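Local structure of L-asparaginase 1 (6NXC) at residues 48-52 / 70-74; 133-137 / 151-155; 281-286 / 339-343; 230-236 / 254-260. The protein hydrolyses L-asparagine to L-aspartate and ammonium as a homotetrameric cytoplasmic enzyme that L-asparagine itself activates allosterically. The protein carries 1 engineered substitution. All coordinates share one frame; numbering follows the deposited sequence. Where two conformers were deposited one is given.

Interaction 1: residues 48-52 / 70-74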
# COMPACT_ATOMS: atom_id res chain seq x y z
N SER B 48 -24.42 30.52 6.87
CA SER B 48 -23.21 31.34 7.11
C SER B 48 -22.95 32.17 5.86
O SER B 48 -22.65 33.33 6.00
CB SER B 48 -22.02 30.50 7.51
OG SER B 48 -21.93 30.38 8.93
N GLY B 49 -23.06 31.62 4.64
CA GLY B 49 -22.64 32.34 3.41
C GLY B 49 -21.12 32.39 3.18
O GLY B 49 -20.68 32.88 2.10
N HIS B 50 -20.34 31.85 4.11
CA HIS B 50 -18.87 31.87 4.13
C HIS B 50 -18.28 31.02 2.99
O HIS B 50 -17.39 31.50 2.34
CB HIS B 50 -18.38 31.41 5.50
CG HIS B 50 -16.99 31.83 5.74
ND1 HIS B 50 -16.09 31.02 6.39
CD2 HIS B 50 -16.34 32.96 5.41
CE1 HIS B 50 -14.93 31.65 6.47
NE2 HIS B 50 -15.07 32.84 5.87
N LEU B 51 -18.76 29.79 2.76
CA LEU B 51 -18.27 28.91 1.65
C LEU B 51 -18.39 29.64 0.30
O LEU B 51 -17.41 29.68 -0.46
CB LEU B 51 -19.04 27.58 1.59
CG LEU B 51 -18.81 26.91 0.23
CD1 LEU B 51 -17.40 26.36 0.25
CD2 LEU B 51 -19.86 25.88 -0.15
N GLN B 52 -19.57 30.10 -0.06
CA GLN B 52 -19.89 30.74 -1.35
C GLN B 52 -19.02 32.01 -1.63
O GLN B 52 -18.57 32.22 -2.75
CB GLN B 52 -21.36 31.09 -1.32
CG GLN B 52 -22.29 29.92 -1.03
CD GLN B 52 -22.82 29.81 0.39
OE1 GLN B 52 -22.08 29.83 1.42
NE2 GLN B 52 -24.14 29.76 0.47
N THR B 70 -23.86 26.20 -9.27
CA THR B 70 -24.88 26.90 -8.46
C THR B 70 -24.86 26.23 -7.08
O THR B 70 -24.98 25.00 -7.06
CB THR B 70 -26.27 26.73 -9.10
OG1 THR B 70 -26.17 27.39 -10.35
CG2 THR B 70 -27.32 27.47 -8.30
N ILE B 71 -24.62 26.99 -6.01
CA ILE B 71 -24.66 26.47 -4.60
C ILE B 71 -26.04 26.69 -3.98
O ILE B 71 -26.49 27.87 -3.89
CB ILE B 71 -23.53 27.11 -3.74
CG1 ILE B 71 -22.20 26.83 -4.40
CG2 ILE B 71 -23.58 26.64 -2.25
CD1 ILE B 71 -21.12 27.68 -3.84
N HIS B 72 -26.59 25.61 -3.43
CA HIS B 72 -27.78 25.59 -2.56
C HIS B 72 -27.25 25.36 -1.16
O HIS B 72 -26.84 24.27 -0.89
CB HIS B 72 -28.79 24.56 -3.04
CG HIS B 72 -29.91 24.44 -2.03
ND1 HIS B 72 -30.57 23.20 -1.74
CD2 HIS B 72 -30.43 25.36 -1.19
CE1 HIS B 72 -31.44 23.41 -0.77
NE2 HIS B 72 -31.33 24.72 -0.38
N GLU B 73 -27.23 26.39 -0.31
CA GLU B 73 -26.80 26.25 1.10
C GLU B 73 -28.00 25.81 1.95
O GLU B 73 -29.02 26.47 1.94
CB GLU B 73 -26.19 27.56 1.61
CG GLU B 73 -25.68 27.48 3.04
CD GLU B 73 -25.41 28.87 3.63
OE1 GLU B 73 -24.68 29.60 2.95
OE2 GLU B 73 -25.95 29.22 4.76
N TYR B 74 -27.87 24.73 2.72
CA TYR B 74 -29.00 24.15 3.49
C TYR B 74 -29.16 25.04 4.72
O TYR B 74 -28.10 25.61 5.14
CB TYR B 74 -28.67 22.70 3.81
CG TYR B 74 -29.05 21.72 2.73
CD1 TYR B 74 -28.82 21.99 1.38
CD2 TYR B 74 -29.52 20.46 3.06
CE1 TYR B 74 -29.11 21.06 0.37
CE2 TYR B 74 -29.76 19.49 2.07
CZ TYR B 74 -29.62 19.82 0.74
OH TYR B 74 -29.90 18.91 -0.23
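I71 packs against Q52 and L51. Its CG2 lies 3.7 Å from CG of Q52, and its CD1 touches the same methylene from the other branch of the side chain. CD1 of I71 also reaches CD2 of L51, at 4.3 Å. Further along the strand, E73 extends its carboxylate to the start of the helix. Its CG is anti to the backbone N (chi1 -178°) and the chain runs on extended, which carries the acid group as far as S48 and G49. OE2 of E73 accepts from S48 N at 2.9 Å, with the donor above the carboxylate plane. OE1 of E73 takes a weak bond from G49 N at 3.1 Å. OE1 is also met on its anti side by NE2 of Q52, and lies almost exactly in the amide plane. Q52 NE2 and E73 OE1 are only 2.5 Å apart, and OE1 of Q52, another acceptor, is 3.0 Å from OE1 of E73. The exact setting of the amide is therefore doubtful. Y30 of strand 25-32 is touched by L51, I71 and E73. G49 is the N-cap residue, with positive phi. A carboxylate from strand 68-78, an outermost strand of the large mixed sheet, thus sits at the N-terminal end of helix 50-56, in the N-terminal asparaginase domain.

Interaction 2: residues 133-137 / 151-155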
# COMPACT_ATOMS: atom_id res chain seq x y z
N ILE B 133 -22.13 13.15 -6.99
CA ILE B 133 -20.81 12.96 -6.35
C ILE B 133 -20.83 13.61 -4.98
O ILE B 133 -21.03 14.86 -4.84
CB ILE B 133 -19.70 13.60 -7.20
CG1 ILE B 133 -19.75 13.17 -8.68
CG2 ILE B 133 -18.38 13.34 -6.51
CD1 ILE B 133 -18.51 13.58 -9.49
N VAL B 134 -20.58 12.80 -3.94
CA VAL B 134 -20.48 13.33 -2.58
C VAL B 134 -19.00 13.61 -2.33
O VAL B 134 -18.19 12.74 -2.62
CB VAL B 134 -21.10 12.33 -1.59
CG1 VAL B 134 -21.18 12.89 -0.20
CG2 VAL B 134 -22.49 11.81 -2.03
N THR B 135 -18.72 14.72 -1.70
CA THR B 135 -17.34 15.14 -1.30
C THR B 135 -17.39 16.09 -0.10
O THR B 135 -18.45 16.51 0.35
CB THR B 135 -16.57 15.70 -2.52
OG1 THR B 135 -15.17 15.57 -2.22
CG2 THR B 135 -16.86 17.14 -2.88
N GLY B 136 -16.21 16.42 0.40
CA GLY B 136 -16.03 17.30 1.53
C GLY B 136 -14.57 17.39 1.86
O GLY B 136 -13.76 17.39 0.92
N SER B 137 -14.27 17.72 3.11
CA SER B 137 -12.86 17.88 3.45
C SER B 137 -12.63 17.60 4.91
O SER B 137 -13.57 17.62 5.75
CB SER B 137 -12.39 19.28 3.14
OG SER B 137 -13.14 20.19 3.87
N ASN B 151 -10.67 18.89 -3.34
CA ASN B 151 -11.75 17.86 -3.48
C ASN B 151 -12.94 18.48 -4.22
O ASN B 151 -13.57 17.77 -4.99
CB ASN B 151 -12.24 17.35 -2.11
CG ASN B 151 -11.25 16.38 -1.47
OD1 ASN B 151 -10.46 15.77 -2.20
ND2 ASN B 151 -11.31 16.17 -0.15
N LEU B 152 -13.30 19.71 -3.93
CA LEU B 152 -14.51 20.29 -4.58
C LEU B 152 -14.21 20.56 -6.04
O LEU B 152 -15.07 20.28 -6.96
CB LEU B 152 -15.05 21.52 -3.83
CG LEU B 152 -16.25 22.23 -4.50
CD1 LEU B 152 -17.50 21.35 -4.69
CD2 LEU B 152 -16.61 23.48 -3.69
N LEU B 153 -13.09 21.17 -6.30
CA LEU B 153 -12.70 21.44 -7.73
C LEU B 153 -12.69 20.15 -8.54
O LEU B 153 -13.20 20.13 -9.64
CB LEU B 153 -11.34 22.09 -7.78
CG LEU B 153 -11.06 22.66 -9.15
CD1 LEU B 153 -11.00 24.15 -9.12
CD2 LEU B 153 -9.79 22.06 -9.69
N ASN B 154 -12.08 19.09 -8.02
CA ASN B 154 -12.06 17.78 -8.74
C ASN B 154 -13.46 17.22 -8.93
O ASN B 154 -13.80 16.71 -10.02
CB ASN B 154 -11.23 16.81 -7.93
CG ASN B 154 -9.72 16.99 -8.10
OD1 ASN B 154 -8.93 16.85 -7.14
ND2 ASN B 154 -9.28 17.34 -9.27
N ALA B 155 -14.29 17.28 -7.89
CA ALA B 155 -15.68 16.78 -8.00
C ALA B 155 -16.42 17.53 -9.11
O ALA B 155 -17.15 16.87 -9.89
CB ALA B 155 -16.38 16.96 -6.67
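The N151 amide is the one flat side chain that touches across this contact, and it works in its own plane. Its ND2 donates to G136 O at 2.9 Å, with an N-H...O angle of 155° and the acceptor only 11° out of the amide plane. The donor is somewhat tilted from the plane of the G136 carbonyl. On the same amide, OD1 accepts from N172 N. T135 OG1 lies 3.4 Å from CB of N151, the methylene that carries the amide. The T135 hydroxyl is anti to the backbone N (chi1 -157°) and is hydrogen-bonded to F170 O on the next strand. The T135 methyl CG2 therefore takes the crowded position between N and carbonyl carbon, and comes 3.8 Å from CB of A155. I133 adds a second apolar contact, its CG2 lying 4.1 Å from CB of A155. CD1 of I133 meets the backbone carbonyl, 3.6 Å from A155 O. The helix runs nearly antiparallel to the strand, and the axes of strand 133-135 and helix 151-155 come within 9.1 Å. This is the first half of the beta-alpha-beta unit 132-135, 148-161, 167-171. Beyond G136 the chain leads directly to S137, next to the active-site T34. A leucine in place of N151 would probably leave G136 O, in a buried residue, and N172 N without their amide partners. The chemistry is thus mixed. The I133 and T135 methyls pack on the A155 methyl, while one amide uses both its N-H and its O to tie the helix to two backbone segments in a buried contact.

Interaction 3: residues 281-286 / 339-343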
# COMPACT_ATOMS: atom_id res chain seq x y z
N SER B 281 -35.83 -14.12 13.80
CA SER B 281 -36.25 -14.34 12.42
C SER B 281 -37.69 -14.91 12.39
O SER B 281 -38.48 -14.51 11.49
CB SER B 281 -35.24 -15.14 11.68
OG SER B 281 -34.05 -14.30 11.46
N ASP B 282 -38.02 -15.75 13.36
CA ASP B 282 -39.42 -16.22 13.60
C ASP B 282 -40.39 -15.02 13.66
O ASP B 282 -41.46 -15.13 13.10
CB ASP B 282 -39.48 -17.12 14.86
CG ASP B 282 -38.84 -18.49 14.63
OD1 ASP B 282 -38.55 -18.80 13.44
OD2 ASP B 282 -38.60 -19.26 15.65
N ARG B 283 -40.05 -13.97 14.39
CA ARG B 283 -40.92 -12.79 14.57
C ARG B 283 -40.82 -11.80 13.42
O ARG B 283 -41.44 -10.73 13.57
CB ARG B 283 -40.57 -12.04 15.85
CG ARG B 283 -40.97 -12.78 17.11
CD ARG B 283 -40.14 -12.27 18.26
NE ARG B 283 -40.87 -12.15 19.52
CZ ARG B 283 -41.14 -13.14 20.36
NH1 ARG B 283 -40.79 -14.39 20.09
NH2 ARG B 283 -41.79 -12.87 21.48
N GLY B 284 -40.16 -12.14 12.31
CA GLY B 284 -40.21 -11.34 11.08
C GLY B 284 -39.05 -10.34 11.02
O GLY B 284 -38.99 -9.54 10.04
N ILE B 285 -38.14 -10.43 11.99
CA ILE B 285 -36.96 -9.54 11.99
C ILE B 285 -35.96 -10.02 10.93
O ILE B 285 -35.70 -11.25 10.79
CB ILE B 285 -36.39 -9.51 13.40
CG1 ILE B 285 -37.34 -8.86 14.42
CG2 ILE B 285 -35.03 -8.86 13.37
CD1 ILE B 285 -36.96 -9.11 15.80
N VAL B 286 -35.43 -9.10 10.08
CA VAL B 286 -34.40 -9.41 9.06
C VAL B 286 -33.05 -9.39 9.76
O VAL B 286 -32.63 -8.32 10.22
CB VAL B 286 -34.46 -8.43 7.89
CG1 VAL B 286 -33.29 -8.71 6.94
CG2 VAL B 286 -35.84 -8.51 7.20
N THR B 339 -41.43 -9.65 4.12
CA THR B 339 -40.21 -10.12 4.81
C THR B 339 -39.42 -11.09 3.94
O THR B 339 -38.14 -10.96 3.88
CB THR B 339 -40.53 -10.64 6.20
OG1 THR B 339 -41.10 -9.58 6.96
CG2 THR B 339 -39.26 -11.01 6.93
N GLU B 340 -40.05 -12.06 3.29
CA GLU B 340 -39.31 -13.06 2.47
C GLU B 340 -38.61 -12.34 1.33
O GLU B 340 -37.40 -12.66 1.09
CB GLU B 340 -40.22 -14.15 1.91
CG GLU B 340 -39.58 -15.00 0.84
CD GLU B 340 -40.53 -15.96 0.14
OE1 GLU B 340 -41.49 -16.41 0.81
OE2 GLU B 340 -40.35 -16.21 -1.09
N THR B 341 -39.26 -11.33 0.72
CA THR B 341 -38.68 -10.62 -0.43
C THR B 341 -37.53 -9.73 0.05
O THR B 341 -36.57 -9.62 -0.70
CB THR B 341 -39.70 -9.75 -1.18
OG1 THR B 341 -40.76 -10.60 -1.64
CG2 THR B 341 -39.07 -9.04 -2.34
N ILE B 342 -37.69 -9.09 1.20
CA ILE B 342 -36.54 -8.30 1.78
C ILE B 342 -35.32 -9.20 2.03
O ILE B 342 -34.15 -8.78 1.69
CB ILE B 342 -36.99 -7.52 3.02
CG1 ILE B 342 -38.04 -6.50 2.58
CG2 ILE B 342 -35.80 -6.86 3.64
CD1 ILE B 342 -38.75 -5.85 3.71
N ARG B 343 -35.54 -10.39 2.58
CA ARG B 343 -34.43 -11.30 2.93
C ARG B 343 -33.73 -11.65 1.64
O ARG B 343 -32.49 -11.77 1.64
CB ARG B 343 -34.89 -12.54 3.72
CG ARG B 343 -35.30 -12.25 5.16
CD ARG B 343 -35.96 -13.44 5.88
NE ARG B 343 -36.16 -13.09 7.28
CZ ARG B 343 -37.20 -13.45 8.03
NH1 ARG B 343 -38.12 -14.28 7.57
NH2 ARG B 343 -37.27 -13.09 9.31
O HOH W 1 -33.50 -13.07 8.92
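The Schellman motif that ends helix 271-282 is gripped by the guanidinium of R343. G284, with positive phi, is its C-prime residue, and G284 N bonds back to S281 O. S281 O takes a second donor, NH2 of R343, at 2.9 Å. The arginine comes in the carbonyl plane, on a lone pair of S281 O, though the oxygen is tilted 23° from the guanidinium plane. R343 NH2 also donates to I285 O at 2.8 Å. This bond is the straighter one, with an N-H...O angle of 159°. Here the oxygen lies in the guanidinium plane, but the donor stands 54° out of the I285 carbonyl plane. One nitrogen thus joins two carbonyls of the turn. The R343 chain is extended from CG to NE, which lets it span from its own helix to the turn. T339, one helical turn earlier, lays its CG2 over the centre of the R343 guanidinium, 3.4 Å above the plane. T339 CG2 also lies 3.5 Å from G284 O. The turn joins helix 271-282 to strand 286-291 of the parallel C-terminal sheet, in a beta-alpha-beta crossover that starts from strand 256-261. Helix 339-346 packs at the start of strand 286-291. V286 turns CG2 to CG2 of I342 at 3.9 Å, the two side chains meeting at about a right angle. L329 and L332 of helix 322-333 touch V286 and I342 respectively. A water is held by OG of S281 at 2.9 Å, and has weak bonds to I285 O and to NE of R343.

Interaction 4: residues 230-236 / 254-260. With ASN (asparagine), chain O.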
# COMPACT_ATOMS: atom_id res chain seq x y z
N GLN B 230 -36.30 3.59 10.51
CA GLN B 230 -36.65 2.16 10.73
C GLN B 230 -35.80 1.73 11.90
O GLN B 230 -34.61 2.09 11.90
CB GLN B 230 -36.24 1.31 9.54
CG GLN B 230 -36.94 1.69 8.24
CD GLN B 230 -38.40 1.29 8.25
OE1 GLN B 230 -38.85 0.53 9.13
NE2 GLN B 230 -39.11 1.73 7.24
N PRO B 231 -36.35 1.00 12.91
CA PRO B 231 -35.52 0.58 14.05
C PRO B 231 -34.67 -0.60 13.56
O PRO B 231 -35.11 -1.78 13.30
CB PRO B 231 -36.55 0.22 15.12
CG PRO B 231 -37.73 -0.29 14.28
CD PRO B 231 -37.79 0.64 13.08
N ILE B 232 -33.37 -0.35 13.52
CA ILE B 232 -32.35 -1.38 13.13
C ILE B 232 -31.25 -1.37 14.18
O ILE B 232 -30.76 -0.27 14.48
CB ILE B 232 -31.74 -1.04 11.75
CG1 ILE B 232 -32.85 -0.90 10.71
CG2 ILE B 232 -30.64 -2.05 11.34
CD1 ILE B 232 -32.46 -0.38 9.35
N GLY B 233 -30.94 -2.53 14.71
CA GLY B 233 -29.87 -2.70 15.70
C GLY B 233 -28.58 -3.20 15.06
O GLY B 233 -28.64 -3.93 14.03
N VAL B 234 -27.46 -2.67 15.54
CA VAL B 234 -26.14 -3.02 14.98
C VAL B 234 -25.37 -3.69 16.13
O VAL B 234 -24.94 -3.00 17.05
CB VAL B 234 -25.41 -1.77 14.43
CG1 VAL B 234 -24.04 -2.17 13.96
CG2 VAL B 234 -26.15 -1.09 13.27
N VAL B 235 -25.25 -5.02 16.05
CA VAL B 235 -24.58 -5.85 17.06
C VAL B 235 -23.16 -6.23 16.64
O VAL B 235 -23.00 -6.70 15.60
CB VAL B 235 -25.40 -7.12 17.23
CG1 VAL B 235 -24.80 -7.99 18.30
CG2 VAL B 235 -26.84 -6.80 17.53
N THR B 236 -22.19 -5.86 17.43
CA THR B 236 -20.81 -6.24 17.28
C THR B 236 -20.67 -7.55 18.02
O THR B 236 -20.94 -7.60 19.22
CB THR B 236 -19.88 -5.16 17.78
OG1 THR B 236 -20.13 -4.05 16.90
CG2 THR B 236 -18.44 -5.67 17.64
N VAL B 254 -37.78 -3.42 16.95
CA VAL B 254 -36.60 -3.62 16.03
C VAL B 254 -37.09 -4.41 14.85
O VAL B 254 -37.91 -5.34 15.09
CB VAL B 254 -35.33 -4.14 16.72
CG1 VAL B 254 -34.65 -5.26 15.97
CG2 VAL B 254 -34.31 -3.03 16.95
N LYS B 255 -36.82 -3.96 13.61
CA LYS B 255 -37.26 -4.61 12.35
C LYS B 255 -36.13 -5.43 11.70
O LYS B 255 -36.40 -6.23 10.82
CB LYS B 255 -37.74 -3.57 11.37
CG LYS B 255 -39.15 -3.07 11.72
CD LYS B 255 -39.89 -2.64 10.51
CE LYS B 255 -40.76 -1.44 10.78
NZ LYS B 255 -41.15 -0.80 9.49
N ALA B 256 -34.88 -5.09 12.05
CA ALA B 256 -33.71 -5.73 11.43
C ALA B 256 -32.55 -5.62 12.40
O ALA B 256 -32.56 -4.78 13.27
CB ALA B 256 -33.43 -5.08 10.10
N LEU B 257 -31.70 -6.59 12.32
CA LEU B 257 -30.46 -6.63 13.09
C LEU B 257 -29.32 -6.85 12.09
O LEU B 257 -29.37 -7.82 11.31
CB LEU B 257 -30.78 -7.85 13.94
CG LEU B 257 -30.44 -7.75 15.38
CD1 LEU B 257 -31.20 -8.84 16.11
CD2 LEU B 257 -28.92 -7.94 15.42
N ILE B 258 -28.21 -6.13 12.26
CA ILE B 258 -26.93 -6.31 11.54
C ILE B 258 -25.98 -6.88 12.57
O ILE B 258 -25.90 -6.31 13.67
CB ILE B 258 -26.43 -4.98 10.97
CG1 ILE B 258 -27.39 -4.41 9.94
CG2 ILE B 258 -25.07 -5.18 10.40
CD1 ILE B 258 -26.98 -3.07 9.45
N LEU B 259 -25.43 -8.06 12.26
CA LEU B 259 -24.41 -8.71 13.08
C LEU B 259 -23.06 -8.40 12.42
O LEU B 259 -22.83 -8.77 11.27
CB LEU B 259 -24.55 -10.23 13.10
CG LEU B 259 -25.90 -10.77 13.51
CD1 LEU B 259 -25.86 -12.28 13.48
CD2 LEU B 259 -26.35 -10.27 14.85
N ARG B 260 -22.21 -7.73 13.15
CA ARG B 260 -20.77 -7.59 12.75
C ARG B 260 -20.02 -8.76 13.27
O ARG B 260 -19.52 -8.67 14.37
CB ARG B 260 -20.22 -6.26 13.22
CG ARG B 260 -20.94 -5.01 12.75
CD ARG B 260 -20.35 -3.67 13.15
NE ARG B 260 -18.98 -3.55 12.76
CZ ARG B 260 -17.90 -3.64 13.56
NH1 ARG B 260 -18.03 -3.77 14.89
NH2 ARG B 260 -16.70 -3.56 13.01
N ASN O . -16.86 -4.07 7.97
CA ASN O . -16.26 -2.88 8.71
C ASN O . -17.17 -2.53 9.90
O ASN O . -17.85 -3.55 10.35
CB ASN O . -16.07 -1.69 7.76
CG ASN O . -17.37 -1.09 7.25
OD1 ASN O . -18.37 -1.78 7.17
ND2 ASN O . -17.42 0.20 7.02
OXT ASN O . -17.23 -1.29 10.37
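Oxygen O of the bound asparagine is gripped twice by R260, whose NH1 also crosses to T236. NE of R260 donates to asparagine O at 2.7 Å, and NH2 of R260 to the same atom at 2.9 Å. NH1 of R260 meets OG1 of T236 at 2.9 Å. Both acceptors lie at the edge of the guanidinium, in its plane, and these bonds would hold its rotation. The R260 chain bends at chi3 (55°), turning NE and NH2 to the ligand while T236 runs alongside. A methionine here would probably leave asparagine O without the two N-H donors of R260, and T236 OG1 without this donor. Behind this end the two strands pair in parallel. G233 N bonds to A256 O, and G233 O receives I258 N. V235 N bonds to I258 O, and V235 O receives R260 N at 2.8 Å. I232 CG2 packs on I258 CD1 at 4.2 Å. At the far end NZ of K255 sits on a lone pair of Q230 OE1, at 2.7 Å. V234 and T236 also pack on Y238 and T236 of a neighbouring subunit. The strands are the first two of a four-stranded parallel sheet, joined through helix 243-250 as a beta-alpha-beta unit. R260 stands at the C-terminal end of its strand, in the allosteric asparagine site that T291, C293, V322 and E323 help to complete.

Interactions 1 and 2 both reach the large mixed sheet. Their centres are about 15 Å apart and they do not touch. Interaction 2 lies nearer the catalytic T34: the S137 side chain is about 4 Å from that of T34, against about 11 Å for L51 of interaction 1. Interaction 4 lies in the smaller parallel sheet, and interaction 3 reaches it through V286; the two touch. V286 N faces K255 O at 3.1 Å and V286 O faces L257 N at 2.9 Å, both probable hydrogen bonds. Interaction 4 carries R260 of the allosteric pocket; interaction 3 lies away from the annotated sites. The centres of interactions 2 and 4 are about 31 Å apart.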